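Local atomic coordinates of adhesin LabA (Helicobacter pylori, PDB entry 6GMM), a protein that probably attaches the gastric bacterium to host mucosa by binding LacdiNAc-bearing glycans through its lectin-like exodomain. Residues A[37-42]-A[288-293]; A[293-298]-A[377-382]; A[56-61]-A[153-158]; A[419-424]-A[431-436]. One frame throughout, in Å; residues are numbered along the deposited sequence.

Interaction 1: A[37-42]-A[288-293]; sequences NARGNL and QSMFAN
Met290 reaches from helix 287-311 toward helix 32-50 and meets three of its residues, one with each successive part of its side chain, an example of how a single long, flexible residue can join two helices that do not lie close together. The apolar contacts come first. With CG anti to the backbone N (chi1 -179°) and the chain extended beyond it, the methionine spans much of the distance between the two axes, which approach to 11.0 Å at a crossing angle of 46°. Its terminal methyl CE rests on Ala38 CB at 3.7 Å. Nearer the root, Met290 CG lies 3.8 Å from Leu42 CD1, and the leucine side chain runs at roughly a right angle to the methionine.

Contacts that mix polar and apolar groups complete the seam. The same leucine methyl, Leu42 CD1, also touches the backbone oxygen Met290 O at 3.6 Å. Met290 SD stands 3.7 Å from Arg39 CG, where the aliphatic root of the arginine crosses the thioether; farther out, the Arg39 guanidinium makes a cation-pi contact with Phe286. One turn along, Asn293 presents ND2 to Leu42 CB at 3.9 Å, while its OD1 accepts a hydrogen bond from Gln297 NE2. No hydrogen bond passes directly between the two segments, so van der Waals contact joins them. Helix 369-386 closes over this seam: its Ala378 touches Leu42 and its Ala382 touches Met290, placing the contact at the meeting of helices 32-50, 287-311 and 369-386.

Interaction 2: A[293-298]-A[377-382]; sequences NAKAQA and NARNLA
Arg379 and Ala294 meet where two antiparallel helices, 287-311 and 369-386, pack within the helical part of the adhesin, a case of small residues permitting close approach while a long one covers the flank. The short axes come within 8.6 Å at a crossing angle of -149°, and Ala294 sits at the tightest point: the CA atoms of Ala294 and Arg379 are only 5.1 Å apart.

From its root outward, the arginine first sets CB against Ala294 CB at 3.7 Å. Its CG then departs anti to the backbone N (chi1 177°), and the chain stays extended as far as NE, carrying the guanidinium along the flank of the opposite helix. There CZ comes to 3.8 Å from Lys295 CG, a methylene that lies over one face of the flat group, displaced toward its rim. NH1 is lined by the same lysine, with Lys295 CE 3.9 Å from Arg379 NH1. The lysine therefore offers its hydrocarbon chain to the guanidinium, whereas its amino group is carried farther off, NZ standing 5.3 Å from Arg379 NH1; this probably moderates the repulsion between like charges. Leu42 of helix 32-50 touches both Ala294 and Ala378, covering the buried side. At the far tip the edge of the guanidinium faces the next helical turn, where Ala298 CB lies near its plane, 4.1 Å from Arg379 NH2.

Interaction 3: A[56-61]-A[153-158]; sequences SPAYQA and PALSDT
Tyr59 and Leu155, the two residues most engaged here, join the first turn of helix 57-76 to a type I beta turn, Ala154 to Asp157, in the loop that leads to strand 161-165. The example illustrates how a loop can pack against a helix start through an aromatic edge and a methyl group, with polar bonds to residues outside the two segments also holding it.

The tyrosine contributes its edge. Its CG lies anti to the backbone N (chi1 -170°), and the ring extends toward the loop, with CE1 3.6 Å from Pro153 O. That carbonyl oxygen lies close to the ring plane, so it faces the ring's rim of C-H groups. Ala154 CA approaches the ring obliquely, 4.2 Å from Tyr59 CD1. Two successive carbonyls thus meet the tyrosine, Ile152 O through a hydrogen bond with the hydroxyl OH and Pro153 O only through contact at the ring edge.

Leu155 approaches the helix with one branch. Its CD1 methyl comes to rest near the backbone of the first turn, 4.2 Å from Tyr59 N. Ala58 is the third participant, and Ile300 of helix 287-311 also touches its side chain. Ser56, at the N-cap, organises this helix start: Tyr59 N donates a nearly straight hydrogen bond to Ser56 OG (3.1 Å, 169°), and the bond from Ala58 N is weak. On the loop side, Asp157 N closes the turn on Ala154 O at 2.8 Å, and Ser156 is hydrogen-bonded to Ile50. The closest point between the segments is a tight pair of methyl carbons, Ala58 CB and Leu155 CD1, 3.5 Å apart.

Interaction 4: A[419-424]-A[431-436]; sequences VSKKTN and IQDNYY
Lys422 and Tyr436 meet on one face of an antiparallel beta hairpin, where backbone pairing sets the register and alternating side chains divide between two faces. Backbone bonds come first: Ser420 with Tyr436 and Lys422 with Asn434 are hydrogen-bonded pairs, and Asn434 N donates to Lys422 O at 2.8 Å. Beyond the strand, Asn424 N donates to Gln432 O at 2.7 Å.

Cation-pi contact marks the face bearing Lys422 and Tyr436. Bends at chi2 and chi3 bring Lys422 NZ over the face of the tyrosine ring, displaced toward its rim, 4.5 Å from its centroid and 23° off the normal, while Lys422 CB touches Tyr436 CE2 at 3.6 Å. The phenol is also held from its own strand, where Asn434 ND2 donates to Tyr436 OH at 3.1 Å.

Charged and apolar contacts share the other face. Lys421 runs beside Tyr435, its CD 3.7 Å from Tyr435 CE1, and its amino group forms a long salt bridge, NZ to Asp433 OD2 at 4.0 Å. The hairpin lies on two helices: Tyr436 O is hydrogen-bonded to Tyr19 OH of helix 4-28, and Asp433 O to Tyr392 OH of helix 388-408.

How the interactions relate
From the N terminus, helix 32-50 enters interaction 1, whose partner arrives some 246 residues later in helix 287-311. Interaction 3 opens and closes within that long span, joining helix 57-76 to the loop before strand 161-165. Interaction 2 then starts on the same helix that completes interaction 1, with Asn293 common to both, and closes on helix 369-386; the two contacts touch, so three helices from distant parts of the chain are bound together. Interaction 4 follows in series near the C terminus, its centre about 46 Å from that of interaction 3. No pair of these closures crosses; the long-range contacts join helices and a loop of the body, and the short-range one pairs the strands of a hairpin that packs on helices 4-28 and 388-408.

Interaction 1: A[37-42]-A[288-293]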
loop_
_atom_site.group_PDB
_atom_site.type_symbol
_atom_site.label_atom_id
_atom_site.label_comp_id
_atom_site.label_asym_id
_atom_site.label_seq_id
_atom_site.Cartn_x
_atom_site.Cartn_y
_atom_site.Cartn_z
ATOM N N ASN A 37 -13.605 23.041 3.795
ATOM C CA ASN A 37 -12.246 22.671 4.240
ATOM C C ASN A 37 -11.926 21.204 3.998
ATOM O O ASN A 37 -10.842 20.907 3.479
ATOM C CB ASN A 37 -12.021 23.056 5.706
ATOM C CG ASN A 37 -12.013 24.543 5.914
ATOM O OD1 ASN A 37 -11.867 25.329 4.960
ATOM N ND2 ASN A 37 -12.203 24.969 7.166
ATOM N N ALA A 38 -12.872 20.290 4.299
ATOM C CA ALA A 38 -12.640 18.844 4.091
ATOM C C ALA A 38 -12.542 18.464 2.608
ATOM O O ALA A 38 -11.666 17.680 2.222
ATOM C CB ALA A 38 -13.713 18.031 4.786
ATOM N N ARG A 39 -13.393 19.077 1.771
ATOM C CA ARG A 39 -13.403 18.826 0.329
ATOM C C ARG A 39 -12.128 19.340 -0.307
ATOM O O ARG A 39 -11.540 18.617 -1.100
ATOM C CB ARG A 39 -14.680 19.366 -0.346
ATOM C CG ARG A 39 -15.909 18.551 0.023
ATOM C CD ARG A 39 -17.175 19.216 -0.446
ATOM N NE ARG A 39 -17.512 18.860 -1.820
ATOM C CZ ARG A 39 -18.392 19.516 -2.570
ATOM N NH1 ARG A 39 -18.642 19.118 -3.810
ATOM N NH2 ARG A 39 -19.024 20.582 -2.087
ATOM N N GLY A 40 -11.667 20.525 0.110
ATOM C CA GLY A 40 -10.414 21.113 -0.359
ATOM C C GLY A 40 -9.226 20.281 0.089
ATOM O O GLY A 40 -8.280 20.076 -0.688
ATOM N N ASN A 41 -9.293 19.726 1.329
ATOM C CA ASN A 41 -8.236 18.831 1.843
ATOM C C ASN A 41 -8.118 17.546 1.015
ATOM O O ASN A 41 -7.011 17.048 0.837
ATOM C CB ASN A 41 -8.507 18.415 3.283
ATOM C CG ASN A 41 -8.233 19.431 4.341
ATOM O OD1 ASN A 41 -7.491 20.404 4.156
ATOM N ND2 ASN A 41 -8.804 19.180 5.512
ATOM N N LEU A 42 -9.268 16.951 0.617
ATOM C CA LEU A 42 -9.283 15.702 -0.146
ATOM C C LEU A 42 -8.758 15.921 -1.540
ATOM O O LEU A 42 -7.992 15.092 -2.027
ATOM C CB LEU A 42 -10.679 15.071 -0.224
ATOM C CG LEU A 42 -11.212 14.350 0.999
ATOM C CD1 LEU A 42 -12.671 13.897 0.767
ATOM C CD2 LEU A 42 -10.351 13.164 1.363
ATOM N N GLN A 288 -21.650 11.201 -1.036
ATOM C CA GLN A 288 -21.364 9.810 -1.397
ATOM C C GLN A 288 -19.997 9.631 -2.046
ATOM O O GLN A 288 -19.221 8.790 -1.594
ATOM C CB GLN A 288 -22.466 9.234 -2.297
ATOM C CG GLN A 288 -22.819 7.798 -1.946
ATOM C CD GLN A 288 -23.884 7.740 -0.885
ATOM O OE1 GLN A 288 -25.084 7.822 -1.178
ATOM N NE2 GLN A 288 -23.466 7.597 0.369
ATOM N N SER A 289 -19.704 10.431 -3.102
ATOM C CA SER A 289 -18.413 10.406 -3.804
ATOM C C SER A 289 -17.311 10.979 -2.881
ATOM O O SER A 289 -16.173 10.534 -2.933
ATOM C CB SER A 289 -18.504 11.194 -5.107
ATOM O OG SER A 289 -18.883 12.539 -4.859
ATOM N N MET A 290 -17.671 11.912 -1.989
ATOM C CA MET A 290 -16.726 12.493 -1.026
ATOM C C MET A 290 -16.258 11.395 -0.072
ATOM O O MET A 290 -15.051 11.280 0.166
ATOM C CB MET A 290 -17.349 13.685 -0.288
ATOM C CG MET A 290 -16.410 14.344 0.722
ATOM S SD MET A 290 -17.273 15.594 1.710
ATOM C CE MET A 290 -16.151 15.735 3.149
ATOM N N PHE A 291 -17.196 10.532 0.371
ATOM C CA PHE A 291 -16.919 9.392 1.239
ATOM C C PHE A 291 -16.020 8.362 0.525
ATOM O O PHE A 291 -14.953 7.977 1.040
ATOM C CB PHE A 291 -18.233 8.743 1.681
ATOM C CG PHE A 291 -18.061 7.473 2.473
ATOM C CD1 PHE A 291 -17.400 7.481 3.697
ATOM C CD2 PHE A 291 -18.474 6.253 1.955
ATOM C CE1 PHE A 291 -17.201 6.300 4.414
ATOM C CE2 PHE A 291 -18.266 5.065 2.672
ATOM C CZ PHE A 291 -17.632 5.101 3.898
ATOM N N ALA A 292 -16.449 7.927 -0.672
ATOM C CA ALA A 292 -15.701 6.963 -1.458
ATOM C C ALA A 292 -14.253 7.453 -1.717
ATOM O O ALA A 292 -13.309 6.644 -1.668
ATOM C CB ALA A 292 -16.416 6.718 -2.764
ATOM N N ASN A 293 -14.077 8.762 -1.976
ATOM C CA ASN A 293 -12.752 9.323 -2.242
ATOM C C ASN A 293 -11.840 9.164 -1.015
ATOM O O ASN A 293 -10.766 8.609 -1.133
ATOM C CB ASN A 293 -12.844 10.791 -2.687
ATOM C CG ASN A 293 -11.508 11.448 -2.964
ATOM O OD1 ASN A 293 -10.467 10.800 -3.073
ATOM N ND2 ASN A 293 -11.512 12.734 -3.185
#

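Interaction 2: A[293-298]-A[377-382]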
loop_
_atom_site.group_PDB
_atom_site.type_symbol
_atom_site.label_atom_id
_atom_site.label_comp_id
_atom_site.label_asym_id
_atom_site.label_seq_id
_atom_site.Cartn_x
_atom_site.Cartn_y
_atom_site.Cartn_z
ATOM N N ASN A 293 -14.077 8.762 -1.976
ATOM C CA ASN A 293 -12.752 9.323 -2.242
ATOM C C ASN A 293 -11.840 9.164 -1.015
ATOM O O ASN A 293 -10.766 8.609 -1.133
ATOM C CB ASN A 293 -12.844 10.791 -2.687
ATOM C CG ASN A 293 -11.508 11.448 -2.964
ATOM O OD1 ASN A 293 -10.467 10.800 -3.073
ATOM N ND2 ASN A 293 -11.512 12.734 -3.185
ATOM N N ALA A 294 -12.279 9.640 0.130
ATOM C CA ALA A 294 -11.591 9.615 1.422
ATOM C C ALA A 294 -11.279 8.189 1.888
ATOM O O ALA A 294 -10.182 7.943 2.402
ATOM C CB ALA A 294 -12.471 10.315 2.458
ATOM N N LYS A 295 -12.256 7.258 1.724
ATOM C CA LYS A 295 -12.106 5.847 2.089
ATOM C C LYS A 295 -10.980 5.270 1.218
ATOM O O LYS A 295 -10.044 4.660 1.755
ATOM C CB LYS A 295 -13.426 5.091 1.853
ATOM C CG LYS A 295 -13.454 3.686 2.435
ATOM C CD LYS A 295 -14.826 3.081 2.285
ATOM C CE LYS A 295 -14.849 1.644 2.731
ATOM N NZ LYS A 295 -15.706 0.833 1.841
ATOM N N ALA A 296 -11.008 5.566 -0.112
ATOM C CA ALA A 296 -9.925 5.114 -1.014
ATOM C C ALA A 296 -8.572 5.682 -0.596
ATOM O O ALA A 296 -7.653 4.908 -0.407
ATOM C CB ALA A 296 -10.220 5.465 -2.461
ATOM N N GLN A 297 -8.458 7.004 -0.397
ATOM C CA GLN A 297 -7.204 7.642 0.027
ATOM C C GLN A 297 -6.659 7.006 1.301
ATOM O O GLN A 297 -5.456 6.824 1.419
ATOM C CB GLN A 297 -7.408 9.154 0.254
ATOM C CG GLN A 297 -7.696 9.899 -1.047
ATOM C CD GLN A 297 -7.527 11.378 -0.911
ATOM O OE1 GLN A 297 -6.652 11.865 -0.190
ATOM N NE2 GLN A 297 -8.317 12.121 -1.665
ATOM N N ALA A 298 -7.536 6.650 2.242
ATOM C CA ALA A 298 -7.094 6.012 3.477
ATOM C C ALA A 298 -6.565 4.619 3.213
ATOM O O ALA A 298 -5.594 4.230 3.880
ATOM C CB ALA A 298 -8.211 5.980 4.505
ATOM N N ASN A 377 -10.672 12.556 9.053
ATOM C CA ASN A 377 -11.710 13.528 9.426
ATOM C C ASN A 377 -12.704 13.765 8.263
ATOM O O ASN A 377 -13.913 13.732 8.496
ATOM C CB ASN A 377 -11.078 14.833 9.917
ATOM C CG ASN A 377 -10.289 14.688 11.211
ATOM O OD1 ASN A 377 -10.632 13.904 12.110
ATOM N ND2 ASN A 377 -9.222 15.463 11.351
ATOM N N ALA A 378 -12.198 13.897 7.004
ATOM C CA ALA A 378 -13.048 14.109 5.825
ATOM C C ALA A 378 -13.983 12.925 5.586
ATOM O O ALA A 378 -15.138 13.124 5.222
ATOM C CB ALA A 378 -12.195 14.379 4.591
ATOM N N ARG A 379 -13.493 11.704 5.837
ATOM C CA ARG A 379 -14.236 10.446 5.668
ATOM C C ARG A 379 -15.437 10.410 6.587
ATOM O O ARG A 379 -16.565 10.171 6.136
ATOM C CB ARG A 379 -13.311 9.238 5.947
ATOM C CG ARG A 379 -14.015 7.883 5.874
ATOM C CD ARG A 379 -13.088 6.810 6.372
ATOM N NE ARG A 379 -13.691 5.475 6.316
ATOM C CZ ARG A 379 -13.011 4.338 6.159
ATOM N NH1 ARG A 379 -13.647 3.173 6.145
ATOM N NH2 ARG A 379 -11.689 4.361 5.991
ATOM N N ASN A 380 -15.193 10.647 7.887
ATOM C CA ASN A 380 -16.227 10.622 8.914
ATOM C C ASN A 380 -17.291 11.678 8.652
ATOM O O ASN A 380 -18.485 11.341 8.660
ATOM C CB ASN A 380 -15.588 10.696 10.298
ATOM C CG ASN A 380 -14.706 9.473 10.521
ATOM O OD1 ASN A 380 -14.997 8.373 10.019
ATOM N ND2 ASN A 380 -13.564 9.643 11.174
ATOM N N LEU A 381 -16.864 12.910 8.304
ATOM C CA LEU A 381 -17.785 14.007 7.951
ATOM C C LEU A 381 -18.630 13.576 6.729
ATOM O O LEU A 381 -19.856 13.659 6.753
ATOM C CB LEU A 381 -16.982 15.285 7.611
ATOM C CG LEU A 381 -17.780 16.510 7.091
ATOM C CD1 LEU A 381 -18.894 16.925 8.064
ATOM C CD2 LEU A 381 -16.876 17.712 6.966
ATOM N N ALA A 382 -17.976 13.058 5.704
ATOM C CA ALA A 382 -18.643 12.604 4.488
ATOM C C ALA A 382 -19.664 11.488 4.774
ATOM O O ALA A 382 -20.785 11.570 4.268
ATOM C CB ALA A 382 -17.621 12.154 3.470
#

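Interaction 3: A[56-61]-A[153-158]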
loop_
_atom_site.group_PDB
_atom_site.type_symbol
_atom_site.label_atom_id
_atom_site.label_comp_id
_atom_site.label_asym_id
_atom_site.label_seq_id
_atom_site.Cartn_x
_atom_site.Cartn_y
_atom_site.Cartn_z
ATOM N N SER A 56 4.625 10.885 -3.170
ATOM C CA SER A 56 3.439 10.043 -3.165
ATOM C C SER A 56 3.742 8.676 -2.584
ATOM O O SER A 56 4.428 7.902 -3.244
ATOM C CB SER A 56 2.821 9.891 -4.547
ATOM O OG SER A 56 1.910 8.800 -4.528
ATOM N N PRO A 57 3.175 8.318 -1.409
ATOM C CA PRO A 57 3.377 6.956 -0.886
ATOM C C PRO A 57 2.821 5.877 -1.823
ATOM O O PRO A 57 3.342 4.774 -1.808
ATOM C CB PRO A 57 2.645 6.966 0.454
ATOM C CG PRO A 57 2.474 8.429 0.807
ATOM C CD PRO A 57 2.319 9.124 -0.504
ATOM N N ALA A 58 1.832 6.206 -2.679
ATOM C CA ALA A 58 1.254 5.260 -3.640
ATOM C C ALA A 58 2.343 4.919 -4.699
ATOM O O ALA A 58 2.778 3.771 -4.810
ATOM C CB ALA A 58 0.035 5.886 -4.304
ATOM N N TYR A 59 2.855 5.957 -5.387
ATOM C CA TYR A 59 3.930 5.846 -6.368
ATOM C C TYR A 59 5.170 5.181 -5.770
ATOM O O TYR A 59 5.658 4.230 -6.364
ATOM C CB TYR A 59 4.276 7.227 -6.928
ATOM C CG TYR A 59 5.217 7.155 -8.108
ATOM C CD1 TYR A 59 4.729 7.034 -9.407
ATOM C CD2 TYR A 59 6.595 7.265 -7.933
ATOM C CE1 TYR A 59 5.589 7.033 -10.502
ATOM C CE2 TYR A 59 7.458 7.298 -9.021
ATOM C CZ TYR A 59 6.958 7.135 -10.301
ATOM O OH TYR A 59 7.822 7.139 -11.359
ATOM N N GLN A 60 5.660 5.637 -4.589
ATOM C CA GLN A 60 6.830 4.998 -3.968
ATOM C C GLN A 60 6.514 3.561 -3.599
ATOM O O GLN A 60 7.407 2.734 -3.675
ATOM C CB GLN A 60 7.317 5.747 -2.722
ATOM C CG GLN A 60 7.666 7.204 -2.980
ATOM C CD GLN A 60 8.848 7.304 -3.899
ATOM O OE1 GLN A 60 9.892 6.701 -3.654
ATOM N NE2 GLN A 60 8.689 8.026 -4.998
ATOM N N ALA A 61 5.253 3.234 -3.233
ATOM C CA ALA A 61 4.950 1.820 -2.896
ATOM C C ALA A 61 5.154 0.914 -4.085
ATOM O O ALA A 61 5.745 -0.163 -3.939
ATOM C CB ALA A 61 3.539 1.662 -2.336
ATOM N N PRO A 153 5.084 6.796 -15.357
ATOM C CA PRO A 153 4.173 7.915 -15.078
ATOM C C PRO A 153 3.446 7.782 -13.749
ATOM O O PRO A 153 3.252 6.662 -13.253
ATOM C CB PRO A 153 3.149 7.847 -16.222
ATOM C CG PRO A 153 3.742 6.916 -17.264
ATOM C CD PRO A 153 4.603 5.980 -16.492
ATOM N N ALA A 154 2.976 8.949 -13.221
ATOM C CA ALA A 154 2.155 9.099 -12.019
ATOM C C ALA A 154 0.880 8.264 -12.188
ATOM O O ALA A 154 0.386 8.119 -13.317
ATOM C CB ALA A 154 1.798 10.546 -11.832
ATOM N N LEU A 155 0.345 7.727 -11.077
ATOM C CA LEU A 155 -0.771 6.783 -11.082
ATOM C C LEU A 155 -2.027 7.246 -11.856
ATOM O O LEU A 155 -2.739 6.396 -12.399
ATOM C CB LEU A 155 -1.128 6.361 -9.645
ATOM C CG LEU A 155 -0.003 5.694 -8.823
ATOM C CD1 LEU A 155 -0.562 5.030 -7.615
ATOM C CD2 LEU A 155 0.753 4.630 -9.627
ATOM N N SER A 156 -2.266 8.571 -11.957
ATOM C CA SER A 156 -3.407 9.131 -12.700
ATOM C C SER A 156 -3.255 8.879 -14.207
ATOM O O SER A 156 -4.254 8.831 -14.925
ATOM C CB SER A 156 -3.524 10.633 -12.452
ATOM O OG SER A 156 -2.374 11.359 -12.866
ATOM N N ASP A 157 -1.998 8.739 -14.676
ATOM C CA ASP A 157 -1.640 8.509 -16.080
ATOM C C ASP A 157 -1.470 6.999 -16.363
ATOM O O ASP A 157 -0.468 6.396 -15.954
ATOM C CB ASP A 157 -0.361 9.295 -16.411
ATOM C CG ASP A 157 0.028 9.319 -17.877
ATOM O OD1 ASP A 157 -0.454 8.442 -18.640
ATOM O OD2 ASP A 157 0.831 10.202 -18.260
ATOM N N THR A 158 -2.454 6.397 -17.064
ATOM C CA THR A 158 -2.469 4.952 -17.320
ATOM C C THR A 158 -2.360 4.531 -18.794
ATOM O O THR A 158 -2.177 3.345 -19.064
ATOM C CB THR A 158 -3.718 4.301 -16.699
ATOM O OG1 THR A 158 -4.889 4.893 -17.261
ATOM C CG2 THR A 158 -3.728 4.344 -15.180
#

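Interaction 4: A[419-424]-A[431-436]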
loop_
_atom_site.group_PDB
_atom_site.type_symbol
_atom_site.label_atom_id
_atom_site.label_comp_id
_atom_site.label_asym_id
_atom_site.label_seq_id
_atom_site.Cartn_x
_atom_site.Cartn_y
_atom_site.Cartn_z
ATOM N N VAL A 419 -24.791 14.763 29.920
ATOM C CA VAL A 419 -25.419 15.054 28.643
ATOM C C VAL A 419 -26.612 15.946 28.933
ATOM O O VAL A 419 -27.178 15.929 30.040
ATOM C CB VAL A 419 -25.811 13.795 27.820
ATOM C CG1 VAL A 419 -24.597 12.955 27.475
ATOM C CG2 VAL A 419 -26.862 12.945 28.531
ATOM N N SER A 420 -26.954 16.763 27.951
ATOM C CA SER A 420 -28.113 17.644 27.996
ATOM C C SER A 420 -28.538 17.927 26.569
ATOM O O SER A 420 -27.731 17.789 25.634
ATOM C CB SER A 420 -27.828 18.934 28.770
ATOM O OG SER A 420 -26.787 19.721 28.215
ATOM N N LYS A 421 -29.821 18.247 26.403
ATOM C CA LYS A 421 -30.392 18.637 25.122
ATOM C C LYS A 421 -31.172 19.949 25.288
ATOM O O LYS A 421 -31.769 20.211 26.341
ATOM C CB LYS A 421 -31.172 17.511 24.416
ATOM C CG LYS A 421 -32.329 16.911 25.198
ATOM C CD LYS A 421 -32.936 15.761 24.394
ATOM C CE LYS A 421 -34.405 15.943 24.095
ATOM N NZ LYS A 421 -34.932 14.842 23.244
ATOM N N LYS A 422 -31.045 20.819 24.292
ATOM C CA LYS A 422 -31.674 22.135 24.256
ATOM C C LYS A 422 -32.469 22.180 22.950
ATOM O O LYS A 422 -31.934 21.819 21.901
ATOM C CB LYS A 422 -30.573 23.212 24.253
ATOM C CG LYS A 422 -30.876 24.487 25.026
ATOM C CD LYS A 422 -29.763 24.809 26.048
ATOM C CE LYS A 422 -28.562 25.532 25.476
ATOM N NZ LYS A 422 -27.387 25.467 26.393
ATOM N N THR A 423 -33.744 22.575 23.010
ATOM C CA THR A 423 -34.568 22.681 21.803
ATOM C C THR A 423 -34.272 24.011 21.068
ATOM O O THR A 423 -33.827 24.983 21.679
ATOM C CB THR A 423 -36.077 22.494 22.118
ATOM O OG1 THR A 423 -36.248 21.592 23.212
ATOM C CG2 THR A 423 -36.873 21.985 20.914
ATOM N N ASN A 424 -34.480 24.019 19.751
ATOM C CA ASN A 424 -34.335 25.172 18.861
ATOM C C ASN A 424 -35.352 24.963 17.717
ATOM O O ASN A 424 -34.966 24.497 16.641
ATOM C CB ASN A 424 -32.883 25.301 18.324
ATOM C CG ASN A 424 -32.594 26.592 17.572
ATOM O OD1 ASN A 424 -33.221 27.647 17.787
ATOM N ND2 ASN A 424 -31.594 26.551 16.708
ATOM N N ILE A 431 -32.499 21.141 12.533
ATOM C CA ILE A 431 -31.837 20.497 13.670
ATOM C C ILE A 431 -32.497 21.128 14.912
ATOM O O ILE A 431 -31.955 22.052 15.537
ATOM C CB ILE A 431 -30.278 20.638 13.623
ATOM C CG1 ILE A 431 -29.702 20.100 12.284
ATOM C CG2 ILE A 431 -29.611 19.937 14.833
ATOM C CD1 ILE A 431 -28.418 20.797 11.825
ATOM N N GLN A 432 -33.715 20.648 15.207
ATOM C CA GLN A 432 -34.562 21.120 16.307
ATOM C C GLN A 432 -33.983 20.828 17.695
ATOM O O GLN A 432 -34.353 21.502 18.652
ATOM C CB GLN A 432 -36.006 20.587 16.178
ATOM C CG GLN A 432 -36.159 19.063 16.236
ATOM C CD GLN A 432 -36.089 18.418 14.872
ATOM O OE1 GLN A 432 -37.056 18.433 14.101
ATOM N NE2 GLN A 432 -34.953 17.817 14.551
ATOM N N ASP A 433 -33.102 19.821 17.816
ATOM C CA ASP A 433 -32.510 19.482 19.109
ATOM C C ASP A 433 -31.000 19.589 19.062
ATOM O O ASP A 433 -30.343 19.002 18.190
ATOM C CB ASP A 433 -32.979 18.108 19.614
ATOM C CG ASP A 433 -34.413 18.119 20.106
ATOM O OD1 ASP A 433 -35.327 17.976 19.268
ATOM O OD2 ASP A 433 -34.621 18.297 21.331
ATOM N N ASN A 434 -30.472 20.413 19.965
ATOM C CA ASN A 434 -29.055 20.672 20.109
ATOM C C ASN A 434 -28.573 19.850 21.283
ATOM O O ASN A 434 -29.062 20.021 22.401
ATOM C CB ASN A 434 -28.809 22.162 20.318
ATOM C CG ASN A 434 -28.389 22.887 19.063
ATOM O OD1 ASN A 434 -28.885 22.624 17.953
ATOM N ND2 ASN A 434 -27.464 23.827 19.219
ATOM N N TYR A 435 -27.673 18.902 21.015
ATOM C CA TYR A 435 -27.175 18.013 22.047
ATOM C C TYR A 435 -25.848 18.505 22.575
ATOM O O TYR A 435 -25.098 19.185 21.865
ATOM C CB TYR A 435 -27.098 16.569 21.544
ATOM C CG TYR A 435 -28.454 15.960 21.261
ATOM C CD1 TYR A 435 -29.140 15.257 22.244
ATOM C CD2 TYR A 435 -29.030 16.045 19.992
ATOM C CE1 TYR A 435 -30.375 14.666 21.980
ATOM C CE2 TYR A 435 -30.267 15.462 19.718
ATOM C CZ TYR A 435 -30.941 14.783 20.720
ATOM O OH TYR A 435 -32.174 14.236 20.476
ATOM N N TYR A 436 -25.601 18.235 23.855
ATOM C CA TYR A 436 -24.409 18.698 24.542
ATOM C C TYR A 436 -23.856 17.598 25.413
ATOM O O TYR A 436 -24.557 16.635 25.729
ATOM C CB TYR A 436 -24.744 19.959 25.390
ATOM C CG TYR A 436 -25.283 21.116 24.567
ATOM C CD1 TYR A 436 -24.424 22.064 24.013
ATOM C CD2 TYR A 436 -26.651 21.264 24.342
ATOM C CE1 TYR A 436 -24.909 23.115 23.237
ATOM C CE2 TYR A 436 -27.147 22.305 23.557
ATOM C CZ TYR A 436 -26.271 23.229 23.006
ATOM O OH TYR A 436 -26.751 24.260 22.237
#